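Acetylserotonin O-methyltransferase (Homo sapiens, PDB 4A6D) catalyses the last step of melatonin synthesis, transferring a methyl group from S-adenosylmethionine to the hydroxyl of N-acetylserotonin. Local coordinates at residues T173-S178 / G278-E283; A251-D256 / S263-R268; S284-D289 / L295-S300; L301-L304 / Q310-T313. One frame throughout, in Å; residues are numbered along the deposited sequence. Where two conformers were deposited one is given.

Contact 1 of 4, residues T173-S178 / G278-E283; sequences TAFDLS and GILVIE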
# COMPACT_ATOMS: atom_id res chain seq x y z
N THR A 173 16.42 -20.44 -19.98
CA THR A 173 17.32 -21.59 -19.81
C THR A 173 16.75 -22.78 -19.01
O THR A 173 17.44 -23.79 -18.86
CB THR A 173 18.75 -21.20 -19.39
OG1 THR A 173 18.72 -20.64 -18.08
CG2 THR A 173 19.43 -20.28 -20.39
N ALA A 174 15.48 -22.68 -18.54
CA ALA A 174 14.75 -23.74 -17.85
C ALA A 174 14.71 -25.01 -18.77
O ALA A 174 14.86 -26.13 -18.28
CB ALA A 174 13.32 -23.26 -17.54
N PHE A 175 14.53 -24.81 -20.09
CA PHE A 175 14.54 -25.83 -21.14
C PHE A 175 15.56 -25.40 -22.19
O PHE A 175 15.79 -24.20 -22.38
CB PHE A 175 13.14 -25.96 -21.80
CG PHE A 175 12.01 -26.29 -20.86
CD1 PHE A 175 11.76 -27.61 -20.48
CD2 PHE A 175 11.19 -25.28 -20.34
CE1 PHE A 175 10.73 -27.91 -19.57
CE2 PHE A 175 10.16 -25.58 -19.44
CZ PHE A 175 9.92 -26.89 -19.08
N ASP A 176 16.17 -26.37 -22.87
CA ASP A 176 17.14 -26.14 -23.93
C ASP A 176 16.40 -25.83 -25.23
O ASP A 176 15.86 -26.72 -25.91
CB ASP A 176 18.09 -27.35 -24.07
CG ASP A 176 18.99 -27.35 -25.29
OD1 ASP A 176 19.26 -26.24 -25.83
OD2 ASP A 176 19.44 -28.44 -25.69
N LEU A 177 16.37 -24.55 -25.55
CA LEU A 177 15.66 -23.98 -26.69
C LEU A 177 16.50 -23.93 -27.96
O LEU A 177 16.00 -23.50 -29.00
CB LEU A 177 15.11 -22.59 -26.34
CG LEU A 177 14.33 -22.35 -25.03
CD1 LEU A 177 13.78 -20.96 -25.01
CD2 LEU A 177 13.16 -23.31 -24.89
N SER A 178 17.76 -24.39 -27.90
CA SER A 178 18.67 -24.42 -29.06
C SER A 178 18.09 -25.32 -30.16
O SER A 178 18.45 -25.19 -31.33
CB SER A 178 20.05 -24.91 -28.64
OG SER A 178 20.07 -26.31 -28.44
N GLY A 278 7.17 -26.06 -30.68
CA GLY A 278 6.97 -25.81 -29.26
C GLY A 278 6.25 -24.52 -28.92
O GLY A 278 6.23 -23.56 -29.70
N ILE A 279 5.70 -24.50 -27.71
CA ILE A 279 5.06 -23.34 -27.12
C ILE A 279 5.68 -23.15 -25.73
O ILE A 279 5.67 -24.08 -24.93
CB ILE A 279 3.51 -23.37 -27.13
CG1 ILE A 279 2.94 -22.04 -26.57
CG2 ILE A 279 2.95 -24.63 -26.42
CD1 ILE A 279 1.62 -21.80 -26.83
N LEU A 280 6.31 -21.98 -25.52
CA LEU A 280 6.95 -21.64 -24.27
C LEU A 280 6.11 -20.60 -23.58
O LEU A 280 6.01 -19.48 -24.07
CB LEU A 280 8.40 -21.14 -24.46
CG LEU A 280 9.16 -20.80 -23.14
CD1 LEU A 280 9.41 -22.04 -22.30
CD2 LEU A 280 10.46 -20.11 -23.43
N VAL A 281 5.44 -21.00 -22.50
CA VAL A 281 4.55 -20.17 -21.70
C VAL A 281 5.33 -19.71 -20.48
O VAL A 281 5.90 -20.55 -19.77
CB VAL A 281 3.22 -20.89 -21.34
CG1 VAL A 281 2.40 -20.07 -20.32
CG2 VAL A 281 2.41 -21.20 -22.60
N ILE A 282 5.45 -18.39 -20.30
CA ILE A 282 6.20 -17.81 -19.18
C ILE A 282 5.24 -17.02 -18.33
O ILE A 282 4.76 -15.98 -18.74
CB ILE A 282 7.44 -16.98 -19.62
CG1 ILE A 282 8.45 -17.88 -20.35
CG2 ILE A 282 8.08 -16.28 -18.37
CD1 ILE A 282 9.42 -17.18 -21.16
N GLU A 283 4.93 -17.58 -17.15
CA GLU A 283 3.99 -17.01 -16.19
C GLU A 283 4.43 -17.36 -14.76
O GLU A 283 5.25 -18.26 -14.56
CB GLU A 283 2.55 -17.53 -16.46
CG GLU A 283 1.90 -17.19 -17.80
CD GLU A 283 1.39 -15.78 -18.00
OE1 GLU A 283 1.89 -14.87 -17.31
OE2 GLU A 283 0.56 -15.58 -18.92
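A single leucine, L280, carries one whole side of this contact, giving one methyl to F175 and the other to L177, while no hydrogen bond joins the two segments. L280 sits on strand 278-283 and has CG anti to its backbone N (chi1 -178°), a turn that sends the isobutyl fork out toward the loop 173-178. Its CD2 lies 3.8 Å from CD1 of L177, and these two leucine side chains meet at about a right angle, methyl against methyl. The other branch, CD1, comes to 4.2 Å from CD2 of the F175 ring at an oblique slant. A branched aliphatic residue suits this place because its two ends can serve two apolar neighbours at once, and F175 and L177, both buried, bring nothing polar to meet it. The backbones stay well apart, with 9.2 Å between CA of F175 and CA of L280, and side chains alone bridge the interval. Between the two apolar residues, D176 is exposed; its OD1 accepts from S178 N, making an Asx turn, and also from S178 OG, tying down the polar side of the loop. The loop runs from helix 164-173 to strand 182-186, inside the Rossmann-like methyltransferase domain. F175 also packs on A340 and L342 of strand 339-344, and L280 on L247 of strand 247-251, which places the loop against the central sheet.

Contact 2 of 4, residues A251-D256 / S263-R268; sequences ARVLHD and SHLLER. With ZN (zinc ion), chain B; SAM (S-adenosylmethionine), chain D.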
# COMPACT_ATOMS: atom_id res chain seq x y z
N ALA A 251 4.92 -14.86 -23.02
CA ALA A 251 5.34 -14.35 -21.69
C ALA A 251 4.35 -13.28 -21.26
O ALA A 251 4.18 -12.27 -21.96
CB ALA A 251 6.76 -13.78 -21.75
N ARG A 252 3.64 -13.54 -20.15
CA ARG A 252 2.62 -12.66 -19.58
C ARG A 252 1.53 -12.28 -20.58
O ARG A 252 1.07 -11.14 -20.63
CB ARG A 252 3.24 -11.43 -18.91
CG ARG A 252 4.04 -11.73 -17.64
CD ARG A 252 5.31 -10.93 -17.70
NE ARG A 252 5.36 -9.89 -16.69
CZ ARG A 252 6.13 -8.81 -16.76
NH1 ARG A 252 6.87 -8.58 -17.84
NH2 ARG A 252 6.15 -7.94 -15.76
N VAL A 253 1.12 -13.24 -21.40
CA VAL A 253 0.05 -12.99 -22.34
C VAL A 253 -1.18 -13.69 -21.80
O VAL A 253 -2.17 -13.04 -21.58
CB VAL A 253 0.43 -13.43 -23.79
CG1 VAL A 253 -0.78 -13.43 -24.71
CG2 VAL A 253 1.55 -12.56 -24.36
N LEU A 254 -1.09 -15.00 -21.53
CA LEU A 254 -2.22 -15.81 -21.06
C LEU A 254 -2.91 -15.29 -19.79
O LEU A 254 -4.14 -15.32 -19.67
CB LEU A 254 -1.79 -17.31 -20.92
CG LEU A 254 -1.45 -18.06 -22.22
CD1 LEU A 254 -1.15 -19.53 -21.94
CD2 LEU A 254 -2.57 -17.94 -23.27
N HIS A 255 -2.14 -14.75 -18.86
CA HIS A 255 -2.72 -14.22 -17.62
C HIS A 255 -3.66 -13.00 -17.82
O HIS A 255 -4.44 -12.71 -16.92
CB HIS A 255 -1.64 -14.00 -16.54
CG HIS A 255 -0.81 -12.76 -16.73
ND1 HIS A 255 -0.12 -12.18 -15.68
CD2 HIS A 255 -0.60 -12.01 -17.84
CE1 HIS A 255 0.46 -11.10 -16.18
NE2 HIS A 255 0.22 -10.97 -17.48
N ASP A 256 -3.60 -12.33 -19.00
CA ASP A 256 -4.44 -11.14 -19.28
C ASP A 256 -5.86 -11.50 -19.66
O ASP A 256 -6.74 -10.63 -19.68
CB ASP A 256 -3.87 -10.31 -20.45
CG ASP A 256 -2.48 -9.71 -20.27
OD1 ASP A 256 -2.15 -9.28 -19.14
OD2 ASP A 256 -1.76 -9.57 -21.30
N SER A 263 -7.87 -20.18 -24.99
CA SER A 263 -8.10 -21.36 -25.84
C SER A 263 -8.07 -21.02 -27.30
O SER A 263 -7.42 -21.74 -28.05
CB SER A 263 -9.40 -22.08 -25.47
OG SER A 263 -9.26 -22.71 -24.21
N HIS A 264 -8.69 -19.89 -27.69
CA HIS A 264 -8.70 -19.42 -29.08
C HIS A 264 -7.28 -19.18 -29.61
O HIS A 264 -6.92 -19.71 -30.67
CB HIS A 264 -9.61 -18.18 -29.23
CG HIS A 264 -9.63 -17.58 -30.60
ND1 HIS A 264 -9.38 -16.23 -30.80
CD2 HIS A 264 -9.87 -18.15 -31.80
CE1 HIS A 264 -9.47 -16.03 -32.10
NE2 HIS A 264 -9.76 -17.16 -32.75
N LEU A 265 -6.47 -18.42 -28.86
CA LEU A 265 -5.08 -18.10 -29.23
C LEU A 265 -4.23 -19.39 -29.28
O LEU A 265 -3.47 -19.57 -30.24
CB LEU A 265 -4.46 -17.05 -28.27
CG LEU A 265 -2.96 -16.76 -28.50
CD1 LEU A 265 -2.69 -16.17 -29.92
CD2 LEU A 265 -2.41 -15.89 -27.43
N LEU A 266 -4.37 -20.27 -28.25
CA LEU A 266 -3.63 -21.50 -28.22
C LEU A 266 -3.91 -22.39 -29.43
O LEU A 266 -2.98 -22.97 -29.98
CB LEU A 266 -3.81 -22.26 -26.90
CG LEU A 266 -3.20 -21.59 -25.64
CD1 LEU A 266 -3.50 -22.40 -24.44
CD2 LEU A 266 -1.71 -21.41 -25.77
N GLU A 267 -5.19 -22.42 -29.87
CA GLU A 267 -5.68 -23.18 -31.02
C GLU A 267 -5.03 -22.69 -32.33
O GLU A 267 -4.53 -23.50 -33.12
CB GLU A 267 -7.22 -23.12 -31.11
CG GLU A 267 -7.95 -24.06 -30.16
CD GLU A 267 -8.03 -25.54 -30.52
OE1 GLU A 267 -7.36 -25.98 -31.48
OE2 GLU A 267 -8.77 -26.27 -29.82
N ARG A 268 -4.96 -21.36 -32.51
CA ARG A 268 -4.34 -20.71 -33.68
C ARG A 268 -2.86 -21.05 -33.77
O ARG A 268 -2.39 -21.39 -34.85
CB ARG A 268 -4.58 -19.19 -33.61
CG ARG A 268 -6.06 -18.85 -33.74
CD ARG A 268 -6.39 -17.40 -34.12
NE ARG A 268 -5.19 -16.62 -34.42
CZ ARG A 268 -4.79 -16.31 -35.63
NH1 ARG A 268 -5.53 -16.61 -36.69
NH2 ARG A 268 -3.65 -15.64 -35.80
ZN ZN B . -7.74 -27.40 -33.07
N SAM D . 5.68 -10.37 -23.34
CA SAM D . 5.98 -9.06 -22.72
C SAM D . 6.60 -9.08 -21.30
O SAM D . 6.35 -10.02 -20.59
OXT SAM D . 7.34 -8.15 -20.85
CB SAM D . 4.72 -8.24 -22.81
CG SAM D . 3.60 -8.74 -21.89
SD SAM D . 2.19 -7.58 -22.03
CE SAM D . 1.28 -8.01 -20.61
C5' SAM D . 1.08 -8.39 -23.22
C4' SAM D . 1.60 -7.99 -24.60
O4' SAM D . 0.66 -8.53 -25.52
C3' SAM D . 1.62 -6.43 -24.83
O3' SAM D . 2.89 -5.99 -25.34
C2' SAM D . 0.41 -6.21 -25.80
O2' SAM D . 0.47 -5.11 -26.70
C1' SAM D . 0.41 -7.55 -26.56
N9 SAM D . -0.89 -7.85 -27.20
C8 SAM D . -2.15 -7.73 -26.61
N7 SAM D . -3.06 -8.08 -27.46
C5 SAM D . -2.47 -8.39 -28.68
C6 SAM D . -2.92 -8.80 -29.95
N6 SAM D . -4.24 -9.03 -30.14
N1 SAM D . -1.99 -9.06 -30.95
C2 SAM D . -0.69 -8.83 -30.77
N3 SAM D . -0.24 -8.43 -29.57
C4 SAM D . -1.05 -8.26 -28.51
O HOH W 1 -8.58 -28.90 -34.45
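The S-adenosylmethionine pocket and the loop carrying the presumed catalytic H255 meet here, where segment 251-256 leaves its strand and packs back on helix 259-272. V253 CG1 lies 4.0 Å from CD2 of L265, their side chains crossing at about a right angle, and L254 CD1 comes to 4.3 Å from CD2 of L266. Branched aliphatic groups fit this buried seam, since they fill it without asking for hydrogen bonds. V253 has CG1 anti to its backbone N (chi1 168°), the setting that turns this methyl to the helix. A251, at the strand end, and R252 hold the amino acid end of the cofactor. A251 O accepts from the SAM amino N at 2.8 Å, and NH1 of R252 donates to the carboxylate atom O of SAM at 3.1 Å, with an N-H...O angle of 159°. The guanidinium, its chain bent at chi2 and chi3, has OXT of SAM at its edge, near its plane. A methionine in place of R252 would probably leave the cofactor carboxylate without its positive mate and L160 O without the NH1 it accepts from. This is the class I methyltransferase plan, in which loops at the strand ends hold the cofactor. Beyond R252, H255, the inferred proton donor/acceptor, has SAM CE, the methyl to be transferred, near its plane at the ring edge, while OD2 of D256, a substrate-binding residue, lies 3.5 Å from that carbon. On the helix, E267 OE1 binds a zinc ion at 2.2 Å, together with H271 and a water.

Contact 3 of 4, residues S284-D289 / L295-S300; sequences SLLDED and LTQLYS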
# COMPACT_ATOMS: atom_id res chain seq x y z
N SER A 284 3.86 -16.64 -13.77
CA SER A 284 4.09 -16.90 -12.35
C SER A 284 3.08 -17.97 -11.96
O SER A 284 1.86 -17.73 -11.95
CB SER A 284 3.86 -15.63 -11.51
OG SER A 284 4.52 -15.81 -10.26
N LEU A 285 3.57 -19.14 -11.68
CA LEU A 285 2.73 -20.29 -11.38
C LEU A 285 2.14 -20.27 -9.99
O LEU A 285 2.85 -20.02 -9.02
CB LEU A 285 3.50 -21.62 -11.64
CG LEU A 285 3.88 -21.93 -13.09
CD1 LEU A 285 4.76 -23.17 -13.17
CD2 LEU A 285 2.65 -22.10 -13.96
N LEU A 286 0.84 -20.53 -9.91
CA LEU A 286 0.15 -20.61 -8.63
C LEU A 286 0.35 -22.00 -8.06
O LEU A 286 0.33 -22.97 -8.82
CB LEU A 286 -1.36 -20.37 -8.82
CG LEU A 286 -1.92 -19.01 -8.48
CD1 LEU A 286 -3.40 -19.04 -8.62
CD2 LEU A 286 -1.58 -18.57 -7.05
N ASP A 287 0.49 -22.14 -6.72
CA ASP A 287 0.61 -23.49 -6.13
C ASP A 287 -0.71 -24.22 -6.49
O ASP A 287 -1.74 -23.55 -6.61
CB ASP A 287 0.73 -23.43 -4.57
CG ASP A 287 2.00 -22.83 -3.95
OD1 ASP A 287 3.00 -22.68 -4.67
OD2 ASP A 287 1.97 -22.50 -2.71
N GLU A 288 -0.69 -25.54 -6.61
CA GLU A 288 -1.91 -26.30 -6.91
C GLU A 288 -3.15 -26.04 -6.04
O GLU A 288 -4.27 -26.14 -6.55
CB GLU A 288 -1.61 -27.79 -7.01
CG GLU A 288 -0.91 -28.19 -8.31
CD GLU A 288 -1.68 -28.00 -9.60
OE1 GLU A 288 -2.92 -27.85 -9.56
OE2 GLU A 288 -1.02 -28.00 -10.66
N ASP A 289 -2.96 -25.71 -4.75
CA ASP A 289 -4.07 -25.39 -3.83
C ASP A 289 -4.57 -23.93 -4.00
O ASP A 289 -5.53 -23.54 -3.32
CB ASP A 289 -3.74 -25.73 -2.36
CG ASP A 289 -2.53 -25.07 -1.68
OD1 ASP A 289 -2.08 -24.01 -2.16
OD2 ASP A 289 -2.10 -25.57 -0.62
N LEU A 295 2.85 -13.50 -3.40
CA LEU A 295 3.07 -12.52 -4.46
C LEU A 295 2.23 -12.91 -5.72
O LEU A 295 1.65 -12.03 -6.33
CB LEU A 295 4.58 -12.40 -4.77
CG LEU A 295 4.99 -11.36 -5.83
CD1 LEU A 295 6.37 -10.83 -5.56
CD2 LEU A 295 5.01 -11.98 -7.21
N THR A 296 2.14 -14.22 -6.05
CA THR A 296 1.36 -14.74 -7.19
C THR A 296 -0.13 -14.56 -6.96
O THR A 296 -0.84 -14.19 -7.89
CB THR A 296 1.74 -16.20 -7.48
OG1 THR A 296 3.15 -16.26 -7.68
CG2 THR A 296 1.05 -16.73 -8.71
N GLN A 297 -0.60 -14.83 -5.73
CA GLN A 297 -2.00 -14.62 -5.34
C GLN A 297 -2.34 -13.11 -5.50
O GLN A 297 -3.41 -12.79 -6.02
CB GLN A 297 -2.22 -15.03 -3.88
CG GLN A 297 -2.21 -16.52 -3.61
CD GLN A 297 -2.26 -16.71 -2.12
OE1 GLN A 297 -1.27 -16.53 -1.41
NE2 GLN A 297 -3.42 -16.97 -1.59
N LEU A 298 -1.41 -12.21 -5.09
CA LEU A 298 -1.65 -10.77 -5.21
C LEU A 298 -1.75 -10.39 -6.69
O LEU A 298 -2.67 -9.68 -7.07
CB LEU A 298 -0.59 -9.91 -4.47
CG LEU A 298 -0.55 -9.98 -2.92
CD1 LEU A 298 0.69 -9.35 -2.40
CD2 LEU A 298 -1.76 -9.30 -2.28
N TYR A 299 -0.86 -10.96 -7.50
CA TYR A 299 -0.83 -10.84 -8.96
C TYR A 299 -2.11 -11.36 -9.60
O TYR A 299 -2.57 -10.76 -10.58
CB TYR A 299 0.38 -11.58 -9.55
CG TYR A 299 1.70 -10.84 -9.49
CD1 TYR A 299 1.93 -9.84 -8.54
CD2 TYR A 299 2.74 -11.15 -10.37
CE1 TYR A 299 3.14 -9.15 -8.48
CE2 TYR A 299 3.96 -10.49 -10.31
CZ TYR A 299 4.16 -9.50 -9.35
OH TYR A 299 5.37 -8.86 -9.28
N SER A 300 -2.70 -12.46 -9.06
CA SER A 300 -3.96 -12.96 -9.64
C SER A 300 -5.10 -11.98 -9.35
O SER A 300 -5.94 -11.74 -10.21
CB SER A 300 -4.29 -14.37 -9.13
OG SER A 300 -5.30 -14.96 -9.93
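With chi1 of -55°, T296 puts OG1 beside its own backbone N and CG2 anti to it, while S284, at chi1 -160°, carries OG round to meet that hydroxyl. The two oxygens, S284 OG and T296 OG1, stand 3.0 Å apart, within hydrogen-bonding distance. S284 OG is also hydrogen-bonded to I337 O, so this buried serine is shared between the helix and a second loop. The threonine's other branch faces the loop: CG2 lies 3.6 Å from CD2 of L286, whose side chain slides past it in the opposite direction, and 3.5 Å from S284 O. Threonine suits the place because one small residue offers a hydroxyl to the serine and a methyl to the leucine. A glycine at T296 would probably deprive S284 OG of a polar neighbour and open a gap beside the L286 methyl. CD2 of L286 also reaches CG of Q297, at 4.1 Å, crossing it at about a right angle, while the amide of Q297 turns to S69 OG of the second subunit. The loop thus folds from the end of strand 278-283 onto helix 294-305, where L298 and S300 also touch V21 and L62 of the second subunit. L285 lies against P314 and Y317 of helix 314-324, and the L286 backbone pairs with that of R312.

Contact 4 of 4, residues L301-L304 / Q310-T313; sequences LNML and QERT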
# COMPACT_ATOMS: atom_id res chain seq x y z
N LEU A 301 -5.08 -11.37 -8.15
CA LEU A 301 -6.04 -10.36 -7.73
C LEU A 301 -5.83 -9.08 -8.53
O LEU A 301 -6.82 -8.48 -8.96
CB LEU A 301 -5.99 -10.15 -6.23
CG LEU A 301 -7.11 -9.29 -5.61
CD1 LEU A 301 -8.52 -9.76 -6.01
CD2 LEU A 301 -6.97 -9.25 -4.12
N ASN A 302 -4.56 -8.73 -8.84
CA ASN A 302 -4.25 -7.61 -9.71
C ASN A 302 -4.80 -7.83 -11.15
O ASN A 302 -5.09 -6.86 -11.85
CB ASN A 302 -2.74 -7.36 -9.77
CG ASN A 302 -2.41 -6.15 -10.63
OD1 ASN A 302 -2.90 -5.04 -10.40
ND2 ASN A 302 -1.73 -6.37 -11.73
N MET A 303 -4.92 -9.10 -11.61
CA MET A 303 -5.48 -9.41 -12.93
C MET A 303 -7.00 -9.21 -12.90
O MET A 303 -7.57 -8.81 -13.90
CB MET A 303 -5.10 -10.83 -13.40
CG MET A 303 -3.61 -11.04 -13.69
SD MET A 303 -2.93 -10.09 -15.08
CE MET A 303 -2.20 -8.73 -14.22
N LEU A 304 -7.64 -9.52 -11.77
CA LEU A 304 -9.07 -9.33 -11.59
C LEU A 304 -9.39 -7.82 -11.63
O LEU A 304 -10.29 -7.40 -12.35
CB LEU A 304 -9.59 -9.96 -10.27
CG LEU A 304 -11.04 -9.63 -9.89
CD1 LEU A 304 -12.04 -10.26 -10.89
CD2 LEU A 304 -11.36 -10.08 -8.50
N GLN A 310 -6.39 -14.00 -14.79
CA GLN A 310 -6.05 -14.53 -13.47
C GLN A 310 -4.71 -15.20 -13.61
O GLN A 310 -4.26 -15.46 -14.74
CB GLN A 310 -7.10 -15.63 -13.08
CG GLN A 310 -7.27 -16.71 -14.17
CD GLN A 310 -8.29 -17.81 -13.94
OE1 GLN A 310 -9.09 -18.13 -14.85
NE2 GLN A 310 -8.16 -18.53 -12.83
N GLU A 311 -4.09 -15.53 -12.48
CA GLU A 311 -2.89 -16.36 -12.50
C GLU A 311 -3.41 -17.81 -12.44
O GLU A 311 -4.56 -18.04 -12.06
CB GLU A 311 -1.91 -16.00 -11.37
CG GLU A 311 -1.32 -14.59 -11.50
CD GLU A 311 -0.61 -14.20 -12.78
OE1 GLU A 311 0.01 -15.08 -13.43
OE2 GLU A 311 -0.67 -13.01 -13.15
N ARG A 312 -2.62 -18.77 -12.93
CA ARG A 312 -3.12 -20.16 -12.96
C ARG A 312 -2.12 -21.14 -12.40
O ARG A 312 -0.94 -20.83 -12.33
CB ARG A 312 -3.56 -20.57 -14.40
CG ARG A 312 -4.69 -19.70 -15.00
CD ARG A 312 -4.82 -19.90 -16.50
NE ARG A 312 -6.07 -19.40 -17.07
CZ ARG A 312 -6.21 -18.23 -17.69
NH1 ARG A 312 -5.19 -17.38 -17.77
NH2 ARG A 312 -7.37 -17.89 -18.22
N THR A 313 -2.61 -22.34 -12.02
CA THR A 313 -1.82 -23.48 -11.55
C THR A 313 -1.25 -24.26 -12.73
O THR A 313 -1.84 -24.22 -13.84
CB THR A 313 -2.67 -24.44 -10.67
OG1 THR A 313 -3.64 -25.11 -11.48
CG2 THR A 313 -3.33 -23.75 -9.44
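M303 passes obliquely by the carboxylate of E311, its CG nearest OE2, at the loop linking helix 294-305 to helix 314-324 in the Rossmann-like methyltransferase domain, beside the active site. M303 has CG beside its backbone N (chi1 -67°) and bends again at chi2 and chi3, so its CG, rather than its sulfur, makes the nearest approach: 3.6 Å to OE2 of E311, against 4.2 Å for SD. CB of M303 lies 3.7 Å from the backbone N of Q310, where the two backbones come nearest. No hydrogen bond crosses between them, and the contact is one of hydrocarbon against one carboxylate oxygen and the backbone of Q310. Methionine suits this place, as its long unbranched chain can bend past the glutamate and continue toward H255. E311 bends as well, at chi2, and the polar partner of OE2 lies elsewhere: it accepts from ND1 of H255, the inferred proton donor/acceptor, a bond that probably limits how the imidazole turns. Since N302, next to M303, binds the substrate, the segment 301-304 reaches the pocket as well. Q310 points its CB away from the helix, and the guanidinium of R312 makes a salt bridge with D259. T313 closes the loop as the N-cap of the following helix, with OG1 accepting from H316 N. CG of Q310 lies 4.0 Å above the plane of the R312 guanidinium, over its centre.

Followed from the N terminus, contact 1 opens first, at the loop after helix 164-173, and closes a long excursion of about a hundred residues on strand 278-283. Contact 2 is nested within that excursion, folding the turn after strand 247-251 onto helix 259-272. Once contact 1 has closed, contacts 3 and 4 follow in series as short local closures, both using helix 294-305 and both touching the second subunit. Contact 1 reaches contact 2 through E283 OE2 and the backbone N of H255. Contacts 2 and 4 touch through H255 and E311, and contacts 3 and 4 adjoin along helix 294-305 and its loops, joining sheet, H255 loop and dimer-facing helix.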